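Local coordinates for protein aldose-aldose oxidoreductase (Caulobacter crescentus, PDB 5A04) that catalyses the transfer of reducing equivalents between two aldose sugars, probably passing hydride through its bound NADPH cofactor, at residues A[76-81]-A[101-106]; A[85-90]-A[113-118]; A[126-131]-A[294-299]. One frame throughout, in Å; residues are numbered along the deposited sequence.

Interaction 1. Residues A[76-81]-A[101-106]; sequences IVYVIT and MCEKPM. With NDP (NADPH dihydro-nicotinamide-adenine-dinucleotide phosphate), chain G; BGC (beta-D-glucopyranose), chain H.
Tyr-78 OH donates to Glu-103 OE2 over 2.5 Å, meeting the lone pair that faces away from the other carboxylate oxygen, and Gln-296 NE2 also bonds to the same hydroxyl. The carboxylate is turned 37° from the ring plane, with OE2 at the ring's edge. On one ring face lies Met-101 CG, 3.5 Å from the Tyr-78 centroid, as a CH-pi contact, with SD farther out above the same face; Ile-80 CD1 sits over the opposite face. With CG anti to the backbone N in both Tyr-78 and Met-101, the two side chains run side by side. They can do so because their residues are a parallel bridge pair in the parallel sheet of the Rossmann domain, where Val-79 N bonds to Met-101 O (2.8 Å) and Glu-103 N to Val-79 O (3.1 Å). Farther along 101-106, Glu-103, Lys-104 and cis Pro-105 form the Glu-Lys-Pro sequence familiar from Gfo/Idh/MocA oxidoreductases. Glu-103 OE1 takes the NADPH carboxamide N7N at 2.9 Å in an almost straight bond (174°), so a carboxylate suits a place between a phenol and an amide. Lys-104 NZ is long enough to reach glucose O1 (2.6 Å). A phenylalanine at Tyr-78 would probably leave Glu-103 OE2 and the Gln-296 amide without their shared hydroxyl, and the carboxylate freer to turn from the nicotinamide.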
loop_
_atom_site.group_PDB
_atom_site.type_symbol
_atom_site.label_atom_id
_atom_site.label_comp_id
_atom_site.label_asym_id
_atom_site.label_seq_id
_atom_site.Cartn_x
_atom_site.Cartn_y
_atom_site.Cartn_z
ATOM N N ILE A 76 2.458 38.406 -9.675
ATOM C CA ILE A 76 2.881 37.031 -9.394
ATOM C C ILE A 76 3.437 36.395 -10.649
ATOM O O ILE A 76 2.876 36.566 -11.726
ATOM C CB ILE A 76 1.698 36.152 -8.891
ATOM C CG1 ILE A 76 1.106 36.718 -7.601
ATOM C CG2 ILE A 76 2.148 34.705 -8.704
ATOM C CD1 ILE A 76 -0.343 36.260 -7.341
ATOM N N VAL A 77 4.538 35.661 -10.516
ATOM C CA VAL A 77 5.026 34.811 -11.593
ATOM C C VAL A 77 4.784 33.348 -11.210
ATOM O O VAL A 77 5.154 32.919 -10.108
ATOM C CB VAL A 77 6.526 35.028 -11.867
ATOM C CG1 VAL A 77 7.020 34.053 -12.929
ATOM C CG2 VAL A 77 6.804 36.482 -12.275
ATOM N N TYR A 78 4.165 32.597 -12.113
ATOM C CA TYR A 78 3.891 31.184 -11.884
ATOM C C TYR A 78 4.855 30.402 -12.765
ATOM O O TYR A 78 4.745 30.412 -13.988
ATOM C CB TYR A 78 2.416 30.877 -12.200
ATOM C CG TYR A 78 1.876 29.517 -11.781
ATOM C CD1 TYR A 78 2.719 28.489 -11.365
ATOM C CD2 TYR A 78 0.502 29.266 -11.816
ATOM C CE1 TYR A 78 2.210 27.249 -11.006
ATOM C CE2 TYR A 78 -0.020 28.031 -11.458
ATOM C CZ TYR A 78 0.838 27.028 -11.051
ATOM O OH TYR A 78 0.323 25.805 -10.694
ATOM N N VAL A 79 5.830 29.763 -12.126
ATOM C CA VAL A 79 6.857 29.004 -12.822
ATOM C C VAL A 79 6.421 27.560 -13.072
ATOM O O VAL A 79 6.223 26.792 -12.124
ATOM C CB VAL A 79 8.166 29.010 -12.011
ATOM C CG1 VAL A 79 9.228 28.164 -12.718
ATOM C CG2 VAL A 79 8.648 30.454 -11.802
ATOM N N ILE A 80 6.272 27.205 -14.352
ATOM C CA ILE A 80 5.733 25.908 -14.753
ATOM C C ILE A 80 6.672 25.282 -15.795
ATOM O O ILE A 80 6.272 24.873 -16.894
ATOM C CB ILE A 80 4.273 26.045 -15.298
ATOM C CG1 ILE A 80 3.471 27.011 -14.410
ATOM C CG2 ILE A 80 3.585 24.685 -15.353
ATOM C CD1 ILE A 80 1.949 27.113 -14.739
ATOM N N THR A 81 7.937 25.181 -15.405
ATOM C CA THR A 81 9.004 24.658 -16.258
ATOM C C THR A 81 9.469 23.285 -15.776
ATOM O O THR A 81 9.048 22.844 -14.719
ATOM C CB THR A 81 10.202 25.605 -16.225
ATOM O OG1 THR A 81 10.711 25.623 -14.885
ATOM C CG2 THR A 81 9.769 27.020 -16.623
ATOM N N MET A 101 4.490 31.710 -7.526
ATOM C CA MET A 101 3.907 30.381 -7.452
ATOM C C MET A 101 4.850 29.464 -8.218
ATOM O O MET A 101 5.171 29.724 -9.374
ATOM C CB MET A 101 2.497 30.352 -8.065
ATOM C CG MET A 101 1.825 28.999 -7.990
ATOM S SD MET A 101 0.944 28.758 -6.440
ATOM C CE MET A 101 -0.502 29.788 -6.739
ATOM N N CYS A 102 5.317 28.404 -7.574
ATOM C CA CYS A 102 6.244 27.483 -8.228
ATOM C C CYS A 102 5.660 26.072 -8.237
ATOM O O CYS A 102 5.175 25.594 -7.216
ATOM C CB CYS A 102 7.598 27.484 -7.509
ATOM S SG CYS A 102 8.833 26.482 -8.374
ATOM N N GLU A 103 5.704 25.401 -9.380
ATOM C CA GLU A 103 5.176 24.044 -9.440
ATOM C C GLU A 103 6.009 23.071 -8.608
ATOM O O GLU A 103 7.161 23.337 -8.297
ATOM C CB GLU A 103 5.094 23.553 -10.893
ATOM C CG GLU A 103 3.671 23.645 -11.444
ATOM C CD GLU A 103 2.669 23.062 -10.478
ATOM O OE1 GLU A 103 2.889 21.916 -10.025
ATOM O OE2 GLU A 103 1.685 23.754 -10.137
ATOM N N LYS A 104 5.399 21.949 -8.238
ATOM C CA LYS A 104 6.127 20.845 -7.627
ATOM C C LYS A 104 6.860 20.046 -8.694
ATOM O O LYS A 104 6.530 20.137 -9.874
ATOM C CB LYS A 104 5.183 19.927 -6.832
ATOM C CG LYS A 104 3.794 19.649 -7.465
ATOM C CD LYS A 104 3.833 18.954 -8.836
ATOM C CE LYS A 104 4.524 17.596 -8.813
ATOM N NZ LYS A 104 4.593 17.015 -10.192
ATOM N N PRO A 105 7.892 19.286 -8.297
ATOM C CA PRO A 105 8.582 19.380 -7.009
ATOM C C PRO A 105 9.278 20.741 -6.956
ATOM O O PRO A 105 9.615 21.268 -8.012
ATOM C CB PRO A 105 9.580 18.213 -7.066
ATOM C CG PRO A 105 9.902 18.105 -8.537
ATOM C CD PRO A 105 8.550 18.329 -9.204
ATOM N N MET A 106 9.441 21.310 -5.774
ATOM C CA MET A 106 9.969 22.669 -5.658
ATOM C C MET A 106 11.292 22.882 -6.396
ATOM O O MET A 106 11.418 23.825 -7.182
ATOM C CB MET A 106 10.130 23.026 -4.191
ATOM C CG MET A 106 10.673 24.433 -3.941
ATOM S SD MET A 106 10.530 24.720 -2.177
ATOM C CE MET A 106 11.042 26.437 -2.085
HETATM P PA NDP G . 5.895 20.408 -20.486
HETATM O O1A NDP G . 7.115 19.758 -21.039
HETATM O O2A NDP G . 4.553 20.033 -21.050
HETATM O O5B NDP G . 6.032 22.045 -20.567
HETATM C C5B NDP G . 7.278 22.426 -20.056
HETATM C C4B NDP G . 7.516 23.841 -20.601
HETATM O O4B NDP G . 8.602 24.473 -19.919
HETATM C C3B NDP G . 7.902 23.766 -22.097
HETATM O O3B NDP G . 6.773 23.745 -22.912
HETATM C C2B NDP G . 8.590 25.125 -22.279
HETATM O O2B NDP G . 7.738 26.106 -22.406
HETATM C C1B NDP G . 9.252 25.318 -20.848
HETATM N N9A NDP G . 10.690 25.036 -20.856
HETATM C C8A NDP G . 11.716 25.919 -20.538
HETATM N N7A NDP G . 12.941 25.371 -20.664
HETATM C C5A NDP G . 12.694 24.063 -21.088
HETATM C C6A NDP G . 13.554 22.990 -21.388
HETATM N N6A NDP G . 14.919 23.143 -21.282
HETATM N N1A NDP G . 13.069 21.776 -21.791
HETATM C C2A NDP G . 11.689 21.698 -21.873
HETATM N N3A NDP G . 10.754 22.619 -21.615
HETATM C C4A NDP G . 11.291 23.826 -21.219
HETATM O O3 NDP G . 6.004 19.965 -18.890
HETATM P PN NDP G . 4.631 20.045 -18.019
HETATM O O1N NDP G . 3.907 21.319 -18.180
HETATM O O2N NDP G . 3.963 18.699 -17.848
HETATM O O5D NDP G . 5.357 20.175 -16.423
HETATM C C5D NDP G . 6.012 21.395 -16.210
HETATM C C4D NDP G . 6.088 21.607 -14.672
HETATM O O4D NDP G . 4.735 21.516 -14.128
HETATM C C3D NDP G . 6.907 20.464 -13.966
HETATM O O3D NDP G . 7.607 21.000 -12.828
HETATM C C2D NDP G . 5.830 19.504 -13.480
HETATM O O2D NDP G . 6.208 18.829 -12.293
HETATM C C1D NDP G . 4.683 20.517 -13.135
HETATM N N1N NDP G . 3.376 19.870 -13.274
HETATM C C2N NDP G . 2.463 19.923 -12.233
HETATM C C3N NDP G . 1.239 19.337 -12.389
HETATM C C7N NDP G . 0.274 19.387 -11.292
HETATM O O7N NDP G . -0.785 18.733 -11.313
HETATM N N7N NDP G . 0.541 20.198 -10.193
HETATM C C4N NDP G . 0.840 18.636 -13.641
HETATM C C5N NDP G . 1.893 18.599 -14.667
HETATM C C6N NDP G . 3.069 19.193 -14.475
HETATM P P2B NDP G . 8.097 27.342 -23.552
HETATM O O1X NDP G . 9.487 27.735 -23.105
HETATM O O2X NDP G . 8.000 26.539 -24.812
HETATM O O3X NDP G . 6.986 28.357 -23.292
HETATM C C2 BGC H . 2.766 15.288 -12.729
HETATM C C3 BGC H . 2.215 14.713 -14.041
HETATM C C4 BGC H . 1.057 13.801 -13.760
HETATM C C5 BGC H . 0.018 14.482 -12.884
HETATM C C6 BGC H . -1.036 13.436 -12.436
HETATM C C1 BGC H . 1.640 15.948 -12.069
HETATM O O1 BGC H . 2.097 16.633 -10.903
HETATM O O2 BGC H . 3.813 16.203 -13.031
HETATM O O3 BGC H . 3.276 14.008 -14.666
HETATM O O4 BGC H . 0.464 13.399 -14.985
HETATM O O5 BGC H . 0.616 15.011 -11.721
HETATM O O6 BGC H . -2.131 14.079 -11.772
#

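Interaction 2. Residues A[85-90]-A[113-118]; sequences LHRPFT and CEAMIA. With NDP (NADPH dihydro-nicotinamide-adenine-dinucleotide phosphate), chain G.
Met-116 lies across Arg-87 and Thr-90, where two helices of the Rossmann domain, 86-95 and 110-123, run side by side on one face of the parallel sheet. Their short segments are nearly parallel, 11° apart, with axes 9.5 Å from each other at closest. The flexible, unbranched methionine suits this groove: SD rests 3.7 Å from Arg-87 CA, and a bend at the last torsion (chi3 69°) turns the methyl to Thr-90, where CE comes 3.5 Å from OG1. Nearer the surface, Ala-115 CB lies over the centre of the Arg-87 guanidinium, 3.4 Å from CZ; a methyl is small enough to let the flat group pass close. No hydrogen bond joins the two segments, so the polar ends are held from other positions. The extended Arg-87 chain brings NH1 to Asp-112 and NE to Glu-91, salt bridges that fix the guanidinium over the alanine. His-86, one turn before Thr-90, reaches the other way: its ND1 bonds to Met-106 O and its NE2 to Thr-81 O, with a weak bond from NE2 to NADPH O3D (2.9 Å) at the ring edge. An imidazole, with a nitrogen at two edges, can tie both strand-end loops to the helix start. The His-86 carbonyl oxygen accepts from opposite faces of its plane, from Thr-90 N at 3.0 Å and from Thr-90 OG1 at 2.8 Å.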
loop_
_atom_site.group_PDB
_atom_site.type_symbol
_atom_site.label_atom_id
_atom_site.label_comp_id
_atom_site.label_asym_id
_atom_site.label_seq_id
_atom_site.Cartn_x
_atom_site.Cartn_y
_atom_site.Cartn_z
ATOM N N LEU A 85 14.714 23.956 -13.664
ATOM C CA LEU A 85 14.615 25.387 -13.957
ATOM C C LEU A 85 13.801 26.168 -12.917
ATOM O O LEU A 85 13.737 27.406 -12.968
ATOM C CB LEU A 85 14.008 25.594 -15.346
ATOM C CG LEU A 85 14.778 24.939 -16.492
ATOM C CD1 LEU A 85 14.219 25.386 -17.828
ATOM C CD2 LEU A 85 16.222 25.266 -16.401
ATOM N N HIS A 86 13.179 25.461 -11.969
ATOM C CA HIS A 86 12.373 26.135 -10.952
ATOM C C HIS A 86 13.195 27.148 -10.166
ATOM O O HIS A 86 12.759 28.277 -9.943
ATOM C CB HIS A 86 11.752 25.127 -9.982
ATOM C CG HIS A 86 10.689 24.279 -10.603
ATOM N ND1 HIS A 86 10.040 23.276 -9.912
ATOM C CD2 HIS A 86 10.166 24.277 -11.852
ATOM C CE1 HIS A 86 9.154 22.701 -10.708
ATOM N NE2 HIS A 86 9.213 23.284 -11.891
ATOM N N ARG A 87 14.394 26.755 -9.751
ATOM C CA ARG A 87 15.185 27.651 -8.927
ATOM C C ARG A 87 15.593 28.939 -9.668
ATOM O O ARG A 87 15.332 30.021 -9.160
ATOM C CB ARG A 87 16.429 26.941 -8.370
ATOM C CG ARG A 87 17.403 27.948 -7.717
ATOM C CD ARG A 87 18.609 27.297 -7.048
ATOM N NE ARG A 87 19.548 28.337 -6.605
ATOM C CZ ARG A 87 20.685 28.098 -5.956
ATOM N NH1 ARG A 87 21.031 26.854 -5.651
ATOM N NH2 ARG A 87 21.470 29.113 -5.599
ATOM N N PRO A 88 16.211 28.839 -10.864
ATOM C CA PRO A 88 16.645 30.115 -11.447
ATOM C C PRO A 88 15.487 31.038 -11.837
ATOM O O PRO A 88 15.608 32.242 -11.665
ATOM C CB PRO A 88 17.455 29.694 -12.684
ATOM C CG PRO A 88 17.075 28.265 -12.949
ATOM C CD PRO A 88 16.752 27.688 -11.607
ATOM N N PHE A 89 14.368 30.506 -12.311
ATOM C CA PHE A 89 13.279 31.412 -12.661
ATOM C C PHE A 89 12.592 31.987 -11.425
ATOM O O PHE A 89 12.126 33.122 -11.450
ATOM C CB PHE A 89 12.255 30.711 -13.565
ATOM C CG PHE A 89 12.702 30.596 -14.991
ATOM C CD1 PHE A 89 12.884 31.734 -15.765
ATOM C CD2 PHE A 89 12.938 29.357 -15.555
ATOM C CE1 PHE A 89 13.288 31.644 -17.089
ATOM C CE2 PHE A 89 13.356 29.252 -16.887
ATOM C CZ PHE A 89 13.520 30.400 -17.653
ATOM N N THR A 90 12.541 31.223 -10.335
ATOM C CA THR A 90 12.001 31.741 -9.085
ATOM C C THR A 90 12.865 32.890 -8.570
ATOM O O THR A 90 12.346 33.932 -8.179
ATOM C CB THR A 90 11.895 30.629 -8.022
ATOM O OG1 THR A 90 10.864 29.709 -8.435
ATOM C CG2 THR A 90 11.539 31.196 -6.671
ATOM N N CYS A 113 16.040 24.470 -2.758
ATOM C CA CYS A 113 14.846 24.985 -2.082
ATOM C C CYS A 113 15.220 26.095 -1.114
ATOM O O CYS A 113 14.566 27.130 -1.061
ATOM C CB CYS A 113 14.114 23.881 -1.313
ATOM S SG CYS A 113 13.440 22.575 -2.344
ATOM N N GLU A 114 16.274 25.875 -0.333
ATOM C CA GLU A 114 16.696 26.888 0.630
ATOM C C GLU A 114 17.065 28.193 -0.066
ATOM O O GLU A 114 16.749 29.275 0.427
ATOM C CB GLU A 114 17.879 26.382 1.466
ATOM C CG GLU A 114 17.512 25.180 2.334
ATOM C CD GLU A 114 18.703 24.625 3.110
ATOM O OE1 GLU A 114 19.807 24.542 2.540
ATOM O OE2 GLU A 114 18.530 24.276 4.293
ATOM N N ALA A 115 17.717 28.086 -1.220
ATOM C CA ALA A 115 18.113 29.269 -1.982
ATOM C C ALA A 115 16.894 30.034 -2.467
ATOM O O ALA A 115 16.863 31.264 -2.440
ATOM C CB ALA A 115 18.989 28.870 -3.152
ATOM N N MET A 116 15.881 29.294 -2.902
ATOM C CA MET A 116 14.658 29.907 -3.397
ATOM C C MET A 116 13.937 30.652 -2.278
ATOM O O MET A 116 13.471 31.772 -2.463
ATOM C CB MET A 116 13.753 28.839 -4.026
ATOM C CG MET A 116 14.325 28.288 -5.326
ATOM S SD MET A 116 13.567 26.707 -5.765
ATOM C CE MET A 116 11.896 27.219 -6.183
ATOM N N ILE A 117 13.873 30.023 -1.111
ATOM C CA ILE A 117 13.225 30.623 0.038
ATOM C C ILE A 117 13.960 31.903 0.440
ATOM O O ILE A 117 13.328 32.927 0.714
ATOM C CB ILE A 117 13.165 29.625 1.211
ATOM C CG1 ILE A 117 12.178 28.493 0.871
ATOM C CG2 ILE A 117 12.773 30.338 2.511
ATOM C CD1 ILE A 117 12.272 27.269 1.795
ATOM N N ALA A 118 15.288 31.843 0.441
ATOM C CA ALA A 118 16.107 33.003 0.794
ATOM C C ALA A 118 15.910 34.156 -0.190
ATOM O O ALA A 118 15.902 35.322 0.211
ATOM C CB ALA A 118 17.600 32.610 0.863
HETATM P PA NDP G . 5.895 20.408 -20.486
HETATM O O1A NDP G . 7.115 19.758 -21.039
HETATM O O2A NDP G . 4.553 20.033 -21.050
HETATM O O5B NDP G . 6.032 22.045 -20.567
HETATM C C5B NDP G . 7.278 22.426 -20.056
HETATM C C4B NDP G . 7.516 23.841 -20.601
HETATM O O4B NDP G . 8.602 24.473 -19.919
HETATM C C3B NDP G . 7.902 23.766 -22.097
HETATM O O3B NDP G . 6.773 23.745 -22.912
HETATM C C2B NDP G . 8.590 25.125 -22.279
HETATM O O2B NDP G . 7.738 26.106 -22.406
HETATM C C1B NDP G . 9.252 25.318 -20.848
HETATM N N9A NDP G . 10.690 25.036 -20.856
HETATM C C8A NDP G . 11.716 25.919 -20.538
HETATM N N7A NDP G . 12.941 25.371 -20.664
HETATM C C5A NDP G . 12.694 24.063 -21.088
HETATM C C6A NDP G . 13.554 22.990 -21.388
HETATM N N6A NDP G . 14.919 23.143 -21.282
HETATM N N1A NDP G . 13.069 21.776 -21.791
HETATM C C2A NDP G . 11.689 21.698 -21.873
HETATM N N3A NDP G . 10.754 22.619 -21.615
HETATM C C4A NDP G . 11.291 23.826 -21.219
HETATM O O3 NDP G . 6.004 19.965 -18.890
HETATM P PN NDP G . 4.631 20.045 -18.019
HETATM O O1N NDP G . 3.907 21.319 -18.180
HETATM O O2N NDP G . 3.963 18.699 -17.848
HETATM O O5D NDP G . 5.357 20.175 -16.423
HETATM C C5D NDP G . 6.012 21.395 -16.210
HETATM C C4D NDP G . 6.088 21.607 -14.672
HETATM O O4D NDP G . 4.735 21.516 -14.128
HETATM C C3D NDP G . 6.907 20.464 -13.966
HETATM O O3D NDP G . 7.607 21.000 -12.828
HETATM C C2D NDP G . 5.830 19.504 -13.480
HETATM O O2D NDP G . 6.208 18.829 -12.293
HETATM C C1D NDP G . 4.683 20.517 -13.135
HETATM N N1N NDP G . 3.376 19.870 -13.274
HETATM C C2N NDP G . 2.463 19.923 -12.233
HETATM C C3N NDP G . 1.239 19.337 -12.389
HETATM C C7N NDP G . 0.274 19.387 -11.292
HETATM O O7N NDP G . -0.785 18.733 -11.313
HETATM N N7N NDP G . 0.541 20.198 -10.193
HETATM C C4N NDP G . 0.840 18.636 -13.641
HETATM C C5N NDP G . 1.893 18.599 -14.667
HETATM C C6N NDP G . 3.069 19.193 -14.475
HETATM P P2B NDP G . 8.097 27.342 -23.552
HETATM O O1X NDP G . 9.487 27.735 -23.105
HETATM O O2X NDP G . 8.000 26.539 -24.812
HETATM O O3X NDP G . 6.986 28.357 -23.292
#

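Interaction 3. Residues A[126-131]-A[294-299]; sequences KLMIGY and SAQLDH
The His-299 imidazole meets Met-128 at its edge: SD lies near the ring plane, 3.8 Å from CD2 and 5.0 Å from the centroid, 85° off the ring normal. The Phe-135 ring also meets this imidazole, the planes about 50° apart, and NE2 of His-299 bonds to Ile-311 N, which would resist turning of the ring. One face of the second flat group, the Gln-296 amide, is laid against the backbone of Gly-130, OE1 standing 3.4 Å from the glycine C, and its CD 3.8 Å from the glycine CA. Gly-130 offers only main chain to the amide and is the centre of an inverse gamma turn closed by Tyr-131 N to Ile-129 O (2.8 Å); the same glycine touches NADPH. One face of the amide thus packs against the turn while its NE2 reaches Tyr-78 OH on the sheet's face, a double use that suits glutamine. Between the two groups, Met-128 is stretched out, CG anti to the backbone N (chi1 -180°) and the rest of the chain extended, which carries CE out to the helix, 3.7 Å from both the O and the CG of Gln-296. A long, slim methionine is well matched to bridging strand and helix here. Strand 127-129 is the last in the parallel sheet, hydrogen-bonded to strand 99-102. Helix 292-306, much later in the chain, packs back on the face bearing Met-101 and Met-128, while Leu-127 points to the opposite face, toward helices 86-95 and 110-123.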
loop_
_atom_site.group_PDB
_atom_site.type_symbol
_atom_site.label_atom_id
_atom_site.label_comp_id
_atom_site.label_asym_id
_atom_site.label_seq_id
_atom_site.Cartn_x
_atom_site.Cartn_y
_atom_site.Cartn_z
ATOM N N LYS A 126 6.117 36.766 -1.432
ATOM C CA LYS A 126 5.626 35.469 -0.995
ATOM C C LYS A 126 5.963 34.372 -1.994
ATOM O O LYS A 126 6.125 34.627 -3.195
ATOM C CB LYS A 126 4.117 35.540 -0.759
ATOM C CG LYS A 126 3.780 36.430 0.425
ATOM C CD LYS A 126 2.289 36.468 0.710
ATOM C CE LYS A 126 1.982 37.541 1.753
ATOM N NZ LYS A 126 2.737 37.299 3.012
ATOM N N LEU A 127 6.072 33.155 -1.478
ATOM C CA LEU A 127 6.408 31.977 -2.274
ATOM C C LEU A 127 5.442 30.857 -1.929
ATOM O O LEU A 127 5.274 30.515 -0.757
ATOM C CB LEU A 127 7.852 31.536 -2.002
ATOM C CG LEU A 127 8.368 30.237 -2.626
ATOM C CD1 LEU A 127 8.263 30.252 -4.164
ATOM C CD2 LEU A 127 9.831 30.006 -2.168
ATOM N N MET A 128 4.791 30.303 -2.944
ATOM C CA MET A 128 3.848 29.218 -2.741
ATOM C C MET A 128 4.151 28.106 -3.732
ATOM O O MET A 128 4.505 28.379 -4.879
ATOM C CB MET A 128 2.409 29.718 -2.917
ATOM C CG MET A 128 1.374 28.636 -2.711
ATOM S SD MET A 128 -0.287 29.328 -2.918
ATOM C CE MET A 128 -1.242 27.835 -3.178
ATOM N N ILE A 129 4.041 26.857 -3.281
ATOM C CA ILE A 129 4.249 25.701 -4.144
ATOM C C ILE A 129 2.891 25.141 -4.587
ATOM O O ILE A 129 1.928 25.140 -3.818
ATOM C CB ILE A 129 5.071 24.608 -3.423
ATOM C CG1 ILE A 129 6.333 25.229 -2.808
ATOM C CG2 ILE A 129 5.395 23.435 -4.364
ATOM C CD1 ILE A 129 7.254 25.935 -3.806
ATOM N N GLY A 130 2.831 24.648 -5.814
ATOM C CA GLY A 130 1.567 24.258 -6.420
ATOM C C GLY A 130 1.018 22.919 -5.963
ATOM O O GLY A 130 0.794 22.025 -6.782
ATOM N N TYR A 131 0.777 22.778 -4.663
ATOM C CA TYR A 131 0.136 21.567 -4.149
ATOM C C TYR A 131 -1.389 21.715 -4.188
ATOM O O TYR A 131 -2.045 21.900 -3.160
ATOM C CB TYR A 131 0.621 21.261 -2.726
ATOM C CG TYR A 131 2.090 20.835 -2.635
ATOM C CD1 TYR A 131 2.543 19.672 -3.256
ATOM C CD2 TYR A 131 3.005 21.580 -1.899
ATOM C CE1 TYR A 131 3.887 19.272 -3.159
ATOM C CE2 TYR A 131 4.348 21.177 -1.792
ATOM C CZ TYR A 131 4.767 20.027 -2.421
ATOM O OH TYR A 131 6.076 19.626 -2.311
ATOM N N SER A 294 -8.376 26.964 -9.748
ATOM C CA SER A 294 -8.743 28.347 -9.464
ATOM C C SER A 294 -8.573 28.672 -7.989
ATOM O O SER A 294 -8.169 29.781 -7.630
ATOM C CB SER A 294 -10.197 28.601 -9.882
ATOM O OG SER A 294 -10.376 28.219 -11.237
ATOM N N ALA A 295 -8.906 27.712 -7.133
ATOM C CA ALA A 295 -8.707 27.892 -5.694
ATOM C C ALA A 295 -7.224 28.067 -5.337
ATOM O O ALA A 295 -6.872 28.861 -4.461
ATOM C CB ALA A 295 -9.292 26.711 -4.935
ATOM N N GLN A 296 -6.365 27.306 -5.995
ATOM C CA GLN A 296 -4.926 27.404 -5.731
ATOM C C GLN A 296 -4.428 28.795 -6.132
ATOM O O GLN A 296 -3.722 29.460 -5.369
ATOM C CB GLN A 296 -4.161 26.308 -6.491
ATOM C CG GLN A 296 -2.639 26.396 -6.312
ATOM C CD GLN A 296 -1.895 25.565 -7.334
ATOM O OE1 GLN A 296 -1.828 24.349 -7.217
ATOM N NE2 GLN A 296 -1.322 26.221 -8.336
ATOM N N LEU A 297 -4.844 29.245 -7.315
ATOM C CA LEU A 297 -4.446 30.559 -7.825
ATOM C C LEU A 297 -4.928 31.662 -6.891
ATOM O O LEU A 297 -4.160 32.564 -6.531
ATOM C CB LEU A 297 -4.990 30.778 -9.247
ATOM C CG LEU A 297 -4.435 29.863 -10.346
ATOM C CD1 LEU A 297 -5.286 29.909 -11.607
ATOM C CD2 LEU A 297 -2.998 30.242 -10.674
ATOM N N ASP A 298 -6.194 31.590 -6.489
ATOM C CA ASP A 298 -6.753 32.616 -5.622
ATOM C C ASP A 298 -6.139 32.599 -4.228
ATOM O O ASP A 298 -6.073 33.638 -3.581
ATOM C CB ASP A 298 -8.273 32.472 -5.510
ATOM C CG ASP A 298 -9.024 33.207 -6.624
ATOM O OD1 ASP A 298 -8.424 34.019 -7.369
ATOM O OD2 ASP A 298 -10.243 32.968 -6.748
ATOM N N HIS A 299 -5.679 31.438 -3.766
ATOM C CA HIS A 299 -5.094 31.380 -2.429
ATOM C C HIS A 299 -3.884 32.304 -2.319
ATOM O O HIS A 299 -3.767 33.054 -1.355
ATOM C CB HIS A 299 -4.679 29.952 -2.051
ATOM C CG HIS A 299 -4.162 29.831 -0.649
ATOM N ND1 HIS A 299 -4.962 30.020 0.458
ATOM C CD2 HIS A 299 -2.926 29.535 -0.175
ATOM C CE1 HIS A 299 -4.244 29.841 1.554
ATOM N NE2 HIS A 299 -3.005 29.553 1.198
#

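From the N terminus, strand 76-79 leads into helix 86-95 and then strand 99-102, and interaction 1 closes this beta-alpha-beta crossover. Interaction 2 opens inside it, at 85-90, and closes beyond it at 113-118, so the two cross; they touch where His-86 meets the loops after both strands, beside NADPH. Helix 110-123 then returns to strand 127-129, where interaction 3 begins after both others have closed. Its loop is far longer, spanning all but the last strand of the mixed sheet before 294-299 comes back. Interactions 1 and 2 thus tie up the Rossmann domain, with helices on one sheet face; interaction 3 brings a late helix to the other.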